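CELL WALL surface anchor family protein (Streptococcus pneumoniae, PDB 2WW8) is the adhesin of the pneumococcal pilus and probably attaches the bacterium to host cells through an integrin-like domain. Local coordinates at residues A[424-428]-A[429-433]. Residues are numbered along the deposited sequence; the frame is centred on the assembly and turned at random.
Sequences ILLSD and FITQA
A short 3-10 turn at 426-427, in the loop between helix 407-416 and strand 442-443, folds F429 back against I424. Two backbone bonds of the i to i+3 kind shape it. D428 N donates to L425 O at 2.9 Å, and F429 N to L426 O at 3.1 Å. The second is fairly straight, 159° at the hydrogen. F429 CG is anti to its own carbonyl carbon (chi1 -72°), which takes the F429 ring back toward I424. F429 CE2 meets I424 CG2 at 3.6 Å, and the two side chains cross at about a right angle. L425 O lies at the edge of the F429 ring, 3.5 Å from F429 CD2.

The loop belongs to the integrin-like part of the adhesin, built round a parallel sheet with helices packed about it. Here it is pinned to helix 516-526: N526, a calcium ligand, bonds through its side-chain amide to I424 O and L426 N. Y522 of that helix touches both L426 and F429. D428 CB points away from 429-433 overall, and D428 OD2 forms a salt bridge with K417 NZ.

Past F429, L426 CD1 reaches T431 CG2 at 3.7 Å. CG of L426 is anti to its backbone N (chi1 -169°), which brings the branch back toward T431. A water 2.9 Å from L426 O also bonds T431 OG1, giving L426 O a second donor besides F429 N. M364 of helix 359-373 touches both L426 and T431.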
loop_
_atom_site.group_PDB
_atom_site.type_symbol
_atom_site.label_atom_id
_atom_site.label_comp_id
_atom_site.label_asym_id
_atom_site.label_seq_id
_atom_site.Cartn_x
_atom_site.Cartn_y
_atom_site.Cartn_z
ATOM N N ILE A 424 47.677 -32.061 -10.139
ATOM C CA ILE A 424 48.512 -32.207 -8.963
ATOM C C ILE A 424 47.619 -32.106 -7.720
ATOM O O ILE A 424 46.894 -31.155 -7.562
ATOM C CB ILE A 424 49.655 -31.134 -8.945
ATOM C CG1 ILE A 424 50.566 -31.304 -10.191
ATOM C CG2 ILE A 424 50.495 -31.294 -7.646
ATOM C CD1 ILE A 424 51.558 -30.101 -10.380
ATOM N N LEU A 425 47.727 -33.083 -6.831
ATOM C CA LEU A 425 47.032 -33.081 -5.549
ATOM C C LEU A 425 47.484 -31.925 -4.669
ATOM O O LEU A 425 48.651 -31.534 -4.682
ATOM C CB LEU A 425 47.351 -34.381 -4.839
ATOM C CG LEU A 425 46.680 -35.620 -5.428
ATOM C CD1 LEU A 425 46.890 -36.725 -4.440
ATOM C CD2 LEU A 425 45.192 -35.438 -5.646
ATOM N N LEU A 426 46.562 -31.414 -3.873
ATOM C CA LEU A 426 46.912 -30.272 -3.027
ATOM C C LEU A 426 48.101 -30.563 -2.090
ATOM O O LEU A 426 48.924 -29.672 -1.817
ATOM C CB LEU A 426 45.699 -29.793 -2.208
ATOM C CG LEU A 426 45.831 -28.449 -1.462
ATOM C CD1 LEU A 426 46.276 -27.273 -2.304
ATOM C CD2 LEU A 426 44.508 -28.169 -0.678
ATOM N N SER A 427 48.232 -31.821 -1.673
ATOM C CA SER A 427 49.354 -32.200 -0.805
ATOM C C SER A 427 50.737 -32.182 -1.523
ATOM O O SER A 427 51.800 -32.274 -0.905
ATOM C CB SER A 427 49.027 -33.539 -0.118
ATOM O OG SER A 427 48.956 -34.502 -1.144
ATOM N N ASP A 428 50.769 -32.063 -2.847
ATOM C CA ASP A 428 52.041 -31.884 -3.547
ATOM C C ASP A 428 52.336 -30.412 -3.913
ATOM O O ASP A 428 53.301 -30.139 -4.612
ATOM C CB ASP A 428 52.199 -32.816 -4.769
ATOM C CG ASP A 428 52.250 -34.268 -4.378
ATOM O OD1 ASP A 428 53.016 -34.597 -3.439
ATOM O OD2 ASP A 428 51.546 -35.143 -4.948
ATOM N N PHE A 429 51.565 -29.472 -3.379
ATOM C CA PHE A 429 51.958 -28.050 -3.299
ATOM C C PHE A 429 52.384 -27.652 -1.891
ATOM O O PHE A 429 51.929 -28.284 -0.922
ATOM C CB PHE A 429 50.740 -27.214 -3.589
ATOM C CG PHE A 429 50.309 -27.233 -5.023
ATOM C CD1 PHE A 429 50.798 -26.258 -5.891
ATOM C CD2 PHE A 429 49.418 -28.207 -5.493
ATOM C CE1 PHE A 429 50.340 -26.208 -7.218
ATOM C CE2 PHE A 429 48.952 -28.180 -6.839
ATOM C CZ PHE A 429 49.469 -27.181 -7.700
ATOM N N ILE A 430 53.206 -26.607 -1.758
ATOM C CA ILE A 430 53.427 -26.034 -0.406
ATOM C C ILE A 430 52.384 -24.955 -0.177
ATOM O O ILE A 430 52.383 -23.935 -0.867
ATOM C CB ILE A 430 54.867 -25.498 -0.169
ATOM C CG1 ILE A 430 55.918 -26.580 -0.498
ATOM C CG2 ILE A 430 55.035 -25.047 1.289
ATOM C CD1 ILE A 430 57.242 -25.959 -0.912
ATOM N N THR A 431 51.500 -25.136 0.790
ATOM C CA THR A 431 50.450 -24.108 0.928
ATOM C C THR A 431 50.422 -23.536 2.336
ATOM O O THR A 431 49.555 -22.752 2.631
ATOM C CB THR A 431 49.071 -24.750 0.699
ATOM O OG1 THR A 431 48.858 -25.737 1.707
ATOM C CG2 THR A 431 48.982 -25.395 -0.711
ATOM N N GLN A 432 51.361 -23.928 3.187
ATOM C CA GLN A 432 51.494 -23.374 4.534
ATOM C C GLN A 432 52.966 -23.313 4.922
ATOM O O GLN A 432 53.743 -24.154 4.492
ATOM C CB GLN A 432 50.817 -24.302 5.555
ATOM C CG GLN A 432 49.283 -24.146 5.526
ATOM C CD GLN A 432 48.693 -24.772 6.781
ATOM O OE1 GLN A 432 49.315 -24.716 7.856
ATOM N NE2 GLN A 432 47.515 -25.401 6.651
ATOM N N ALA A 433 53.340 -22.325 5.738
ATOM C CA ALA A 433 54.719 -22.192 6.236
ATOM C C ALA A 433 54.687 -21.475 7.593
ATOM O O ALA A 433 53.962 -20.478 7.788
ATOM C CB ALA A 433 55.565 -21.339 5.252
HETATM O O HOH W 1 49.425 -28.431 0.726
HETATM O O HOH W 2 53.610 -30.527 0.965
#